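Local atomic coordinates of G-protein interacting protein 1 (Dictyostelium discoideum, PDB entry 5Z1N), a protein that probably binds heterotrimeric G proteins through their beta-gamma subunits, holding them in the cytosol during chemotaxis, and carries phospholipid in its all-helical C-terminal region. Residues 43-57 with 112-125. Sequence-based numbering, arbitrary orientation.
Sequences KILIKVFFYIDSKAI and LLTPFFRPHNIQLI. With PEF (di-palmitoyl-3-sn-phosphatidylethanolamine), chain B.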
ATOM      1  N   LYS A  43      -7.119  -7.805  -5.640  1.00 12.09           N
ATOM      2  CA  LYS A  43      -7.890  -8.882  -5.024  1.00 15.69           C
ATOM      3  C   LYS A  43      -8.245  -8.552  -3.578  1.00 14.62           C
ATOM      4  O   LYS A  43      -9.407  -8.673  -3.159  1.00 16.28           O
ATOM      5  CB  LYS A  43      -7.082 -10.176  -5.115  1.00 14.04           C
ATOM      6  CG  LYS A  43      -7.541 -11.322  -4.245  1.00 20.20           C
ATOM      7  CD  LYS A  43      -6.579 -12.490  -4.424  1.00 29.86           C
ATOM      8  CE  LYS A  43      -7.207 -13.814  -4.044  1.00 42.63           C
ATOM      9  NZ  LYS A  43      -6.371 -14.957  -4.510  1.00 42.40           N
ATOM     10  N   ILE A  44      -7.248  -8.123  -2.799  1.00 11.63           N
ATOM     11  CA  ILE A  44      -7.481  -7.777  -1.400  1.00 10.16           C
ATOM     12  C   ILE A  44      -8.484  -6.634  -1.298  1.00 11.26           C
ATOM     13  O   ILE A  44      -9.455  -6.700  -0.531  1.00 11.63           O
ATOM     14  CB  ILE A  44      -6.154  -7.420  -0.712  1.00  8.96           C
ATOM     15  CG1 ILE A  44      -5.188  -8.604  -0.762  1.00  7.34           C
ATOM     16  CG2 ILE A  44      -6.401  -6.972   0.728  1.00 12.03           C
ATOM     17  CD1 ILE A  44      -3.761  -8.216  -0.451  1.00  8.93           C
ATOM     18  N   LEU A  45      -8.256  -5.564  -2.067  1.00  8.48           N
ATOM     19  CA  LEU A  45      -9.156  -4.414  -2.031  1.00  9.18           C
ATOM     20  C   LEU A  45     -10.583  -4.817  -2.376  1.00 12.95           C
ATOM     21  O   LEU A  45     -11.528  -4.480  -1.652  1.00 12.69           O
ATOM     22  CB  LEU A  45      -8.672  -3.340  -3.003  1.00  9.47           C
ATOM     23  CG  LEU A  45      -7.469  -2.494  -2.607  1.00 12.35           C
ATOM     24  CD1 LEU A  45      -6.956  -1.765  -3.838  1.00 12.99           C
ATOM     25  CD2 LEU A  45      -7.844  -1.518  -1.497  1.00 14.37           C
ATOM     26  N   ILE A  46     -10.754  -5.527  -3.493  1.00  9.58           N
ATOM     27  CA  ILE A  46     -12.082  -5.941  -3.935  1.00 12.91           C
ATOM     28  C   ILE A  46     -12.782  -6.742  -2.848  1.00 13.29           C
ATOM     29  O   ILE A  46     -13.975  -6.546  -2.590  1.00 13.65           O
ATOM     30  CB  ILE A  46     -11.985  -6.738  -5.251  1.00 17.00           C
ATOM     31  CG1 ILE A  46     -11.589  -5.821  -6.413  1.00 24.03           C
ATOM     32  CG2 ILE A  46     -13.297  -7.454  -5.550  1.00 18.25           C
ATOM     33  CD1 ILE A  46     -12.154  -4.432  -6.314  1.00 27.71           C
ATOM     34  N   LYS A  47     -12.054  -7.645  -2.182  1.00 14.63           N
ATOM     35  CA  LYS A  47     -12.684  -8.447  -1.132  1.00 17.14           C
ATOM     36  C   LYS A  47     -13.109  -7.578   0.050  1.00 13.94           C
ATOM     37  O   LYS A  47     -14.243  -7.690   0.541  1.00 16.81           O
ATOM     38  CB  LYS A  47     -11.738  -9.562  -0.678  1.00 18.02           C
ATOM     39  CG  LYS A  47     -12.404 -10.635   0.182  1.00 36.53           C
ATOM     40  CD  LYS A  47     -13.020 -11.751  -0.665  1.00 41.87           C
ATOM     41  CE  LYS A  47     -13.093 -13.077   0.102  1.00 37.12           C
ATOM     42  NZ  LYS A  47     -13.909 -14.116  -0.596  1.00 34.32           N
ATOM     43  N   VAL A  48     -12.216  -6.703   0.523  1.00 10.37           N
ATOM     44  CA  VAL A  48     -12.560  -5.839   1.654  1.00 12.17           C
ATOM     45  C   VAL A  48     -13.793  -5.002   1.329  1.00 15.81           C
ATOM     46  O   VAL A  48     -14.751  -4.940   2.112  1.00 16.18           O
ATOM     47  CB  VAL A  48     -11.369  -4.948   2.043  1.00 14.06           C
ATOM     48  CG1 VAL A  48     -11.787  -3.977   3.140  1.00 17.10           C
ATOM     49  CG2 VAL A  48     -10.199  -5.796   2.503  1.00 18.90           C
ATOM     50  N   PHE A  49     -13.785  -4.345   0.166  1.00 14.18           N
ATOM     51  CA  PHE A  49     -14.938  -3.548  -0.244  1.00  9.31           C
ATOM     52  C   PHE A  49     -16.192  -4.405  -0.345  1.00 12.41           C
ATOM     53  O   PHE A  49     -17.293  -3.953  -0.008  1.00 12.97           O
ATOM     54  CB  PHE A  49     -14.655  -2.861  -1.581  1.00 14.28           C
ATOM     55  CG  PHE A  49     -13.579  -1.811  -1.512  1.00 16.98           C
ATOM     56  CD1 PHE A  49     -13.562  -0.884  -0.486  1.00 18.88           C
ATOM     57  CD2 PHE A  49     -12.589  -1.751  -2.480  1.00 23.01           C
ATOM     58  CE1 PHE A  49     -12.575   0.082  -0.422  1.00 26.71           C
ATOM     59  CE2 PHE A  49     -11.601  -0.788  -2.422  1.00 21.59           C
ATOM     60  CZ  PHE A  49     -11.593   0.130  -1.391  1.00 19.60           C
ATOM     61  N   PHE A  50     -16.043  -5.648  -0.808  1.00 14.85           N
ATOM     62  CA  PHE A  50     -17.191  -6.534  -0.963  1.00 15.61           C
ATOM     63  C   PHE A  50     -17.847  -6.817   0.379  1.00 21.40           C
ATOM     64  O   PHE A  50     -19.074  -6.738   0.513  1.00 11.79           O
ATOM     65  CB  PHE A  50     -16.764  -7.838  -1.638  1.00 12.08           C
ATOM     66  CG  PHE A  50     -17.867  -8.858  -1.746  1.00 19.73           C
ATOM     67  CD1 PHE A  50     -18.749  -8.835  -2.816  1.00 21.25           C
ATOM     68  CD2 PHE A  50     -18.016  -9.846  -0.785  1.00 20.49           C
ATOM     69  CE1 PHE A  50     -19.762  -9.771  -2.918  1.00 24.03           C
ATOM     70  CE2 PHE A  50     -19.028 -10.784  -0.882  1.00 24.52           C
ATOM     71  CZ  PHE A  50     -19.899 -10.750  -1.950  1.00 20.40           C
ATOM     72  N   TYR A  51     -17.047  -7.151   1.395  1.00 14.74           N
ATOM     73  CA  TYR A  51     -17.648  -7.485   2.681  1.00 12.87           C
ATOM     74  C   TYR A  51     -18.034  -6.259   3.494  1.00 22.94           C
ATOM     75  O   TYR A  51     -18.858  -6.376   4.408  1.00 16.89           O
ATOM     76  CB  TYR A  51     -16.717  -8.388   3.481  1.00 18.40           C
ATOM     77  CG  TYR A  51     -16.637  -9.761   2.873  1.00 14.37           C
ATOM     78  CD1 TYR A  51     -17.684 -10.666   3.009  1.00 21.11           C
ATOM     79  CD2 TYR A  51     -15.538 -10.143   2.132  1.00 24.93           C
ATOM     80  CE1 TYR A  51     -17.622 -11.921   2.435  1.00 24.19           C
ATOM     81  CE2 TYR A  51     -15.472 -11.385   1.563  1.00 19.18           C
ATOM     82  CZ  TYR A  51     -16.507 -12.275   1.711  1.00 26.87           C
ATOM     83  OH  TYR A  51     -16.415 -13.520   1.129  1.00 29.61           O
ATOM     84  N   ILE A  52     -17.470  -5.091   3.187  1.00 14.18           N
ATOM     85  CA  ILE A  52     -18.025  -3.855   3.729  1.00 20.06           C
ATOM     86  C   ILE A  52     -19.416  -3.610   3.155  1.00 21.65           C
ATOM     87  O   ILE A  52     -20.371  -3.335   3.891  1.00 20.49           O
ATOM     88  CB  ILE A  52     -17.083  -2.669   3.451  1.00 20.56           C
ATOM     89  CG1 ILE A  52     -15.872  -2.713   4.383  1.00 24.93           C
ATOM     90  CG2 ILE A  52     -17.826  -1.342   3.600  1.00 19.57           C
ATOM     91  CD1 ILE A  52     -14.749  -1.788   3.955  1.00 19.33           C
ATOM     92  N   ASP A  53     -19.554  -3.738   1.830  1.00 19.50           N
ATOM     93  CA  ASP A  53     -20.830  -3.452   1.177  1.00 18.15           C
ATOM     94  C   ASP A  53     -21.905  -4.456   1.578  1.00 23.29           C
ATOM     95  O   ASP A  53     -23.067  -4.084   1.780  1.00 22.47           O
ATOM     96  CB  ASP A  53     -20.654  -3.445  -0.342  1.00 19.56           C
ATOM     97  CG  ASP A  53     -19.702  -2.366  -0.812  1.00 20.20           C
ATOM     98  OD1 ASP A  53     -19.453  -1.415  -0.045  1.00 14.09           O
ATOM     99  OD2 ASP A  53     -19.196  -2.472  -1.950  1.00 16.43           O
ATOM    100  N   SER A  54     -21.547  -5.734   1.685  1.00 18.84           N
ATOM    101  CA  SER A  54     -22.517  -6.725   2.133  1.00 23.41           C
ATOM    102  C   SER A  54     -22.780  -6.651   3.629  1.00 18.90           C
ATOM    103  O   SER A  54     -23.607  -7.420   4.131  1.00 32.64           O
ATOM    104  CB  SER A  54     -22.044  -8.130   1.758  1.00 22.54           C
ATOM    105  OG  SER A  54     -20.966  -8.532   2.583  1.00 27.77           O
ATOM    106  N   LYS A  55     -22.098  -5.755   4.342  1.00 22.64           N
ATOM    107  CA  LYS A  55     -22.230  -5.530   5.778  1.00 26.93           C
ATOM    108  C   LYS A  55     -21.725  -6.701   6.609  1.00 22.28           C
ATOM    109  O   LYS A  55     -21.997  -6.757   7.814  1.00 34.18           O
ATOM    110  CB  LYS A  55     -23.676  -5.197   6.169  1.00 27.58           C
ATOM    111  CG  LYS A  55     -24.293  -4.088   5.329  1.00 28.41           C
ATOM    112  CD  LYS A  55     -25.394  -3.359   6.078  1.00 38.96           C
ATOM    113  CE  LYS A  55     -25.927  -2.190   5.265  1.00 48.60           C
ATOM    114  NZ  LYS A  55     -26.644  -2.648   4.042  1.00 50.66           N
ATOM    115  N   ALA A  56     -20.992  -7.640   6.006  1.00 29.65           N
ATOM    116  CA  ALA A  56     -20.309  -8.657   6.799  1.00 16.99           C
ATOM    117  C   ALA A  56     -19.202  -8.040   7.641  1.00 27.53           C
ATOM    118  O   ALA A  56     -18.852  -8.579   8.697  1.00 32.13           O
ATOM    119  CB  ALA A  56     -19.745  -9.750   5.892  1.00 20.04           C
ATOM    120  N   ILE A  57     -18.641  -6.922   7.186  1.00 27.59           N
ATOM    121  CA  ILE A  57     -17.697  -6.123   7.956  1.00 25.71           C
ATOM    122  C   ILE A  57     -18.343  -4.775   8.237  1.00 30.90           C
ATOM    123  O   ILE A  57     -18.933  -4.163   7.339  1.00 26.07           O
ATOM    124  CB  ILE A  57     -16.361  -5.925   7.215  1.00 24.50           C
ATOM    125  CG1 ILE A  57     -15.767  -7.265   6.790  1.00 28.66           C
ATOM    126  CG2 ILE A  57     -15.381  -5.192   8.101  1.00 32.72           C
ATOM    127  CD1 ILE A  57     -14.472  -7.126   6.013  1.00 20.74           C
ATOM    128  N   LEU A 112      -8.968  -8.852   9.642  1.00 11.06           N
ATOM    129  CA  LEU A 112     -10.228  -8.491   9.014  1.00 13.90           C
ATOM    130  C   LEU A 112     -10.716  -9.590   8.083  1.00 18.27           C
ATOM    131  O   LEU A 112     -11.924  -9.828   7.976  1.00 13.27           O
ATOM    132  CB  LEU A 112     -10.076  -7.178   8.251  1.00 14.67           C
ATOM    133  CG  LEU A 112     -11.358  -6.396   7.983  1.00 26.84           C
ATOM    134  CD1 LEU A 112     -12.018  -5.998   9.290  1.00 17.99           C
ATOM    135  CD2 LEU A 112     -11.055  -5.171   7.136  1.00 16.56           C
ATOM    136  N   LEU A 113      -9.799 -10.281   7.406  1.00 11.50           N
ATOM    137  CA  LEU A 113     -10.201 -11.140   6.302  1.00  8.47           C
ATOM    138  C   LEU A 113     -10.110 -12.618   6.634  1.00 15.02           C
ATOM    139  O   LEU A 113     -10.449 -13.454   5.785  1.00 12.85           O
ATOM    140  CB  LEU A 113      -9.369 -10.821   5.055  1.00 13.04           C
ATOM    141  CG  LEU A 113      -9.739  -9.473   4.427  1.00 15.67           C
ATOM    142  CD1 LEU A 113      -8.820  -9.129   3.267  1.00 17.02           C
ATOM    143  CD2 LEU A 113     -11.202  -9.461   3.989  1.00 17.40           C
ATOM    144  N   THR A 114      -9.677 -12.960   7.845  1.00 11.83           N
ATOM    145  CA  THR A 114      -9.631 -14.357   8.264  1.00 15.58           C
ATOM    146  C   THR A 114     -10.966 -15.088   8.124  1.00 11.33           C
ATOM    147  O   THR A 114     -10.954 -16.235   7.649  1.00 14.64           O
ATOM    148  CB  THR A 114      -9.104 -14.428   9.705  1.00 14.41           C
ATOM    149  OG1 THR A 114      -7.709 -14.097   9.715  1.00 20.24           O
ATOM    150  CG2 THR A 114      -9.300 -15.821  10.292  1.00 18.32           C
ATOM    151  N   PRO A 115     -12.123 -14.514   8.483  1.00 13.53           N
ATOM    152  CA  PRO A 115     -13.385 -15.252   8.297  1.00 14.52           C
ATOM    153  C   PRO A 115     -13.780 -15.468   6.842  1.00 19.18           C
ATOM    154  O   PRO A 115     -14.744 -16.206   6.597  1.00 17.57           O
ATOM    155  CB  PRO A 115     -14.422 -14.372   9.012  1.00 17.71           C
ATOM    156  CG  PRO A 115     -13.637 -13.481   9.902  1.00 21.43           C
ATOM    157  CD  PRO A 115     -12.356 -13.236   9.179  1.00 16.51           C
ATOM    158  N   PHE A 116     -13.081 -14.862   5.877  1.00 13.15           N
ATOM    159  CA  PHE A 116     -13.504 -14.904   4.479  1.00 13.12           C
ATOM    160  C   PHE A 116     -12.449 -15.402   3.503  1.00 18.26           C
ATOM    161  O   PHE A 116     -12.811 -15.775   2.380  1.00 18.91           O
ATOM    162  CB  PHE A 116     -13.963 -13.513   4.021  1.00 12.53           C
ATOM    163  CG  PHE A 116     -14.812 -12.794   5.030  1.00 14.74           C
ATOM    164  CD1 PHE A 116     -14.283 -11.770   5.799  1.00 17.84           C
ATOM    165  CD2 PHE A 116     -16.140 -13.146   5.215  1.00 19.99           C
ATOM    166  CE1 PHE A 116     -15.064 -11.106   6.732  1.00 15.78           C
ATOM    167  CE2 PHE A 116     -16.926 -12.485   6.145  1.00 17.87           C
ATOM    168  CZ  PHE A 116     -16.384 -11.464   6.904  1.00 22.19           C
ATOM    169  N   PHE A 117     -11.174 -15.416   3.877  1.00 17.19           N
ATOM    170  CA  PHE A 117     -10.081 -15.840   3.014  1.00  8.36           C
ATOM    171  C   PHE A 117      -9.605 -17.232   3.408  1.00  8.34           C
ATOM    172  O   PHE A 117      -9.457 -17.531   4.594  1.00 10.01           O
ATOM    173  CB  PHE A 117      -8.904 -14.871   3.133  1.00 11.28           C
ATOM    174  CG  PHE A 117      -8.866 -13.804   2.080  1.00 13.12           C
ATOM    175  CD1 PHE A 117      -9.915 -13.620   1.205  1.00 21.38           C
ATOM    176  CD2 PHE A 117      -7.768 -12.971   1.982  1.00 15.75           C
ATOM    177  CE1 PHE A 117      -9.851 -12.629   0.239  1.00 41.55           C
ATOM    178  CE2 PHE A 117      -7.707 -11.979   1.026  1.00 20.70           C
ATOM    179  CZ  PHE A 117      -8.750 -11.806   0.155  1.00 15.05           C
ATOM    180  N   ARG A 118      -9.330 -18.071   2.404  1.00  8.78           N
ATOM    181  CA  ARG A 118      -8.619 -19.315   2.655  1.00 10.56           C
ATOM    182  C   ARG A 118      -7.216 -19.006   3.175  1.00 13.15           C
ATOM    183  O   ARG A 118      -6.684 -17.918   2.937  1.00  8.97           O
ATOM    184  CB  ARG A 118      -8.532 -20.151   1.380  1.00 13.72           C
ATOM    185  CG  ARG A 118      -9.868 -20.472   0.746  1.00 16.97           C
ATOM    186  CD  ARG A 118      -9.686 -21.324  -0.498  1.00 20.27           C
ATOM    187  NE  ARG A 118      -8.996 -20.618  -1.576  1.00 15.83           N
ATOM    188  CZ  ARG A 118      -7.746 -20.868  -1.958  1.00 17.82           C
ATOM    189  NH1 ARG A 118      -7.035 -21.810  -1.350  1.00 15.17           N
ATOM    190  NH2 ARG A 118      -7.207 -20.180  -2.956  1.00 13.79           N
ATOM    191  N   PRO A 119      -6.594 -19.950   3.893  1.00 11.72           N
ATOM    192  CA  PRO A 119      -5.244 -19.687   4.424  1.00 11.78           C
ATOM    193  C   PRO A 119      -4.247 -19.242   3.365  1.00 13.06           C
ATOM    194  O   PRO A 119      -3.407 -18.377   3.641  1.00 13.12           O
ATOM    195  CB  PRO A 119      -4.852 -21.034   5.047  1.00 17.37           C
ATOM    196  CG  PRO A 119      -6.150 -21.669   5.409  1.00 19.22           C
ATOM    197  CD  PRO A 119      -7.109 -21.264   4.321  1.00 14.91           C
ATOM    198  N   HIS A 120      -4.327 -19.797   2.151  1.00  9.09           N
ATOM    199  CA  HIS A 120      -3.414 -19.384   1.090  1.00 12.41           C
ATOM    200  C   HIS A 120      -3.569 -17.899   0.771  1.00 10.86           C
ATOM    201  O   HIS A 120      -2.578 -17.210   0.498  1.00 11.31           O
ATOM    202  CB  HIS A 120      -3.645 -20.228  -0.163  1.00 14.82           C
ATOM    203  CG  HIS A 120      -2.735 -19.877  -1.298  1.00 15.47           C
ATOM    204  ND1 HIS A 120      -3.024 -18.875  -2.200  1.00 17.80           N
ATOM    205  CD2 HIS A 120      -1.536 -20.384  -1.671  1.00 16.60           C
ATOM    206  CE1 HIS A 120      -2.046 -18.785  -3.083  1.00 24.87           C
ATOM    207  NE2 HIS A 120      -1.132 -19.691  -2.786  1.00 19.31           N
ATOM    208  N   ASN A 121      -4.798 -17.385   0.807  1.00  9.81           N
ATOM    209  CA  ASN A 121      -5.014 -15.971   0.524  1.00 10.08           C
ATOM    210  C   ASN A 121      -4.675 -15.077   1.710  1.00 13.20           C
ATOM    211  O   ASN A 121      -4.351 -13.896   1.514  1.00 12.44           O
ATOM    212  CB  ASN A 121      -6.458 -15.748   0.074  1.00  8.61           C
ATOM    213  CG  ASN A 121      -6.676 -16.143  -1.376  1.00 21.23           C
ATOM    214  OD1 ASN A 121      -5.772 -16.017  -2.200  1.00 21.10           O
ATOM    215  ND2 ASN A 121      -7.870 -16.631  -1.692  1.00 24.56           N
ATOM    216  N   ILE A 122      -4.738 -15.606   2.933  1.00  9.92           N
ATOM    217  CA  ILE A 122      -4.176 -14.887   4.073  1.00 13.31           C
ATOM    218  C   ILE A 122      -2.666 -14.742   3.901  1.00 13.66           C
ATOM    219  O   ILE A 122      -2.096 -13.658   4.113  1.00 10.57           O
ATOM    220  CB  ILE A 122      -4.539 -15.604   5.387  1.00 10.07           C
ATOM    221  CG1 ILE A 122      -6.057 -15.619   5.589  1.00  7.48           C
ATOM    222  CG2 ILE A 122      -3.832 -14.958   6.573  1.00 13.71           C
ATOM    223  CD1 ILE A 122      -6.661 -14.248   5.876  1.00 11.41           C
ATOM    224  N   GLN A 123      -1.997 -15.829   3.501  1.00  9.88           N
ATOM    225  CA  GLN A 123      -0.577 -15.741   3.177  1.00 13.02           C
ATOM    226  C   GLN A 123      -0.342 -14.747   2.049  1.00 10.13           C
ATOM    227  O   GLN A 123       0.679 -14.051   2.029  1.00 10.66           O
ATOM    228  CB  GLN A 123      -0.026 -17.114   2.794  1.00 13.44           C
ATOM    229  CG  GLN A 123       1.464 -17.102   2.446  1.00 12.54           C
ATOM    230  CD  GLN A 123       1.966 -18.434   1.903  1.00 38.57           C
ATOM    231  OE1 GLN A 123       1.462 -18.945   0.900  1.00 22.28           O
ATOM    232  NE2 GLN A 123       2.971 -18.998   2.564  1.00 25.02           N
ATOM    233  N   LEU A 124      -1.272 -14.674   1.097  1.00  8.39           N
ATOM    234  CA  LEU A 124      -1.170 -13.667   0.045  1.00 14.25           C
ATOM    235  C   LEU A 124      -1.185 -12.260   0.634  1.00 10.30           C
ATOM    236  O   LEU A 124      -0.393 -11.400   0.225  1.00  9.83           O
ATOM    237  CB  LEU A 124      -2.305 -13.850  -0.963  1.00 10.79           C
ATOM    238  CG  LEU A 124      -2.372 -12.945  -2.196  1.00 21.47           C
ATOM    239  CD1 LEU A 124      -2.908 -13.731  -3.383  1.00 28.52           C
ATOM    240  CD2 LEU A 124      -3.238 -11.711  -1.942  1.00 16.33           C
ATOM    241  N   ILE A 125      -2.079 -12.006   1.595  1.00  8.00           N
ATOM    242  CA  ILE A 125      -2.073 -10.715   2.282  1.00 12.94           C
ATOM    243  C   ILE A 125      -0.705 -10.448   2.892  1.00 10.97           C
ATOM    244  O   ILE A 125      -0.124  -9.365   2.719  1.00  8.20           O
ATOM    245  CB  ILE A 125      -3.173 -10.666   3.355  1.00  8.32           C
ATOM    246  CG1 ILE A 125      -4.555 -10.795   2.723  1.00  7.97           C
ATOM    247  CG2 ILE A 125      -3.072  -9.371   4.155  1.00  8.92           C
ATOM    248  CD1 ILE A 125      -5.649 -10.957   3.739  1.00  9.46           C
TER
HETATM  249  C2  PEF B 401     -11.212   3.555  -3.667  1.00 24.15           C
HETATM  250  C1  PEF B 401     -12.328   3.465  -2.634  1.00 24.30           C
HETATM  251  N   PEF B 401     -14.891   7.870   0.410  0.50 29.33           N
HETATM  252  C3  PEF B 401     -11.067   4.967  -4.212  1.00 13.45           C
HETATM  253  C4  PEF B 401     -14.423   5.504   0.208  0.50 36.42           C
HETATM  254  C5  PEF B 401     -15.183   6.573   0.981  0.50 35.46           C
HETATM  255  C10 PEF B 401      -9.129   2.402  -3.850  1.00 22.40           C
HETATM  256  C11 PEF B 401      -7.931   1.732  -3.226  1.00 29.38           C
HETATM  257  C12 PEF B 401      -6.638   2.073  -3.958  1.00 23.00           C
HETATM  258  C13 PEF B 401      -5.470   1.631  -3.083  1.00 20.54           C
HETATM  259  C14 PEF B 401      -4.110   1.765  -3.760  1.00 21.61           C
HETATM  260  C15 PEF B 401      -3.019   1.643  -2.699  1.00 27.43           C
HETATM  261  C16 PEF B 401      -1.624   1.648  -3.305  1.00 35.38           C
HETATM  262  C17 PEF B 401      -0.557   1.921  -2.248  1.00 32.13           C
HETATM  263  C18 PEF B 401      -0.774   1.095  -0.984  1.00 30.61           C
HETATM  264  C19 PEF B 401       0.553   0.639  -0.384  1.00 35.19           C
HETATM  265  C20 PEF B 401       1.540   1.790  -0.217  1.00 20.72           C
HETATM  266  C21 PEF B 401       2.887   1.432  -0.833  1.00 21.44           C
HETATM  267  C22 PEF B 401       3.851   2.612  -0.795  1.00 20.19           C
HETATM  268  C23 PEF B 401       5.030   2.389  -1.738  1.00 14.73           C
HETATM  269  C24 PEF B 401       6.050   3.512  -1.604  1.00 14.44           C
HETATM  270  C25 PEF B 401       7.135   3.397  -2.653  1.00 20.26           C
HETATM  271  C30 PEF B 401      -8.998   6.008  -3.341  1.00 27.79           C
HETATM  272  C31 PEF B 401      -8.279   6.852  -2.317  1.00 27.61           C
HETATM  273  C32 PEF B 401      -7.499   5.957  -1.361  1.00 25.24           C
HETATM  274  C33 PEF B 401      -8.431   5.179  -0.440  1.00 29.79           C
HETATM  275  C34 PEF B 401      -7.785   3.871   0.001  1.00 39.05           C
HETATM  276  C35 PEF B 401      -8.614   3.180   1.079  1.00 40.18           C
HETATM  277  C36 PEF B 401      -8.348   1.679   1.105  1.00 51.35           C
HETATM  278  C37 PEF B 401      -8.779   1.046   2.424  1.00 40.40           C
HETATM  279  C38 PEF B 401      -8.679  -0.476   2.353  1.00 37.89           C
HETATM  280  C39 PEF B 401      -7.851  -1.036   3.504  1.00 42.95           C
HETATM  281  C40 PEF B 401      -7.779  -2.560   3.468  1.00 35.70           C
HETATM  282  C41 PEF B 401      -7.138  -3.074   2.183  1.00 41.06           C
HETATM  283  C42 PEF B 401      -5.685  -2.627   2.046  1.00 31.45           C
HETATM  284  C43 PEF B 401      -5.020  -3.316   0.860  1.00 17.80           C
HETATM  285  C44 PEF B 401      -3.580  -2.856   0.679  1.00 33.59           C
HETATM  286  C45 PEF B 401      -2.872  -3.708  -0.353  1.00 23.97           C
HETATM  287  O4  PEF B 401      -9.386   2.278  -5.034  1.00 14.21           O
HETATM  288  O5  PEF B 401      -8.394   5.510  -4.278  1.00 28.09           O
HETATM  289  O2  PEF B 401      -9.996   3.212  -3.015  1.00 20.00           O
HETATM  290  O3  PEF B 401     -10.421   5.752  -3.214  1.00 29.60           O
HETATM  291  O1P PEF B 401     -15.874   4.587  -3.103  1.00 16.64           O
HETATM  292  O2P PEF B 401     -14.726   3.213  -1.176  1.00 18.79           O
HETATM  293  O3P PEF B 401     -13.337   4.426  -2.916  1.00 22.49           O
HETATM  294  O4P PEF B 401     -14.608   5.688  -1.195  1.00 28.97           O
HETATM  295  P   PEF B 401     -14.738   4.385  -2.122  1.00 19.14           P
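The Tyr51 ring stacks face to face on the Phe116 ring, joining the C-terminal end of helix 31-53 to the turn between helices 92-113 and 119-132. This is part of the all-helical TNFAIP8-like domain, a helical bundle that encloses lipid tails. The ring centroids lie 4.0 Å apart and the planes are tilted by 21°. The two side chains run in opposite directions, and Phe116 CD2 sits over the rim of the tyrosine face. Phe50 covers the other face of Tyr51, and Pro115 CB lies over the far face of Phe116. Ala56 CB and Ile57 CG1 meet the outer end of the Phe116 ring obliquely.

The Lys47 chain runs alongside the Phe117 ring, the two pointing opposite ways. It kinks about its CB-CG bond (chi2 88°), and Lys47 CG comes within 3.2 Å of Phe117 CE1. The chain then runs on extended to the hydroxyl of Tyr51, one turn further along the same helix, where Lys47 NZ donates to Tyr51 OH at 3.1 Å.

Further along the same helix face the contact is aliphatic. Leu113 lies roughly perpendicular to Val48, with Leu113 CD1 3.7 Å from Val48 CG2. Leu112 packs on Ile57, and both also touch Leu62 of helix 59-81. Ile44 passes alongside Leu124 with CD1 and also touches Ile125. The Ile44 CG2 branch instead meets the phosphatidylethanolamine tail, 3.9 Å from PEF C43, so this residue links the helix packing to the lipid pocket.

At the Lys43 end of the segment, Lys43 is extended and crosses Asn121. Lys43 NZ donates to Asn121 OD1 at 2.6 Å, from 39° above the carbonyl plane.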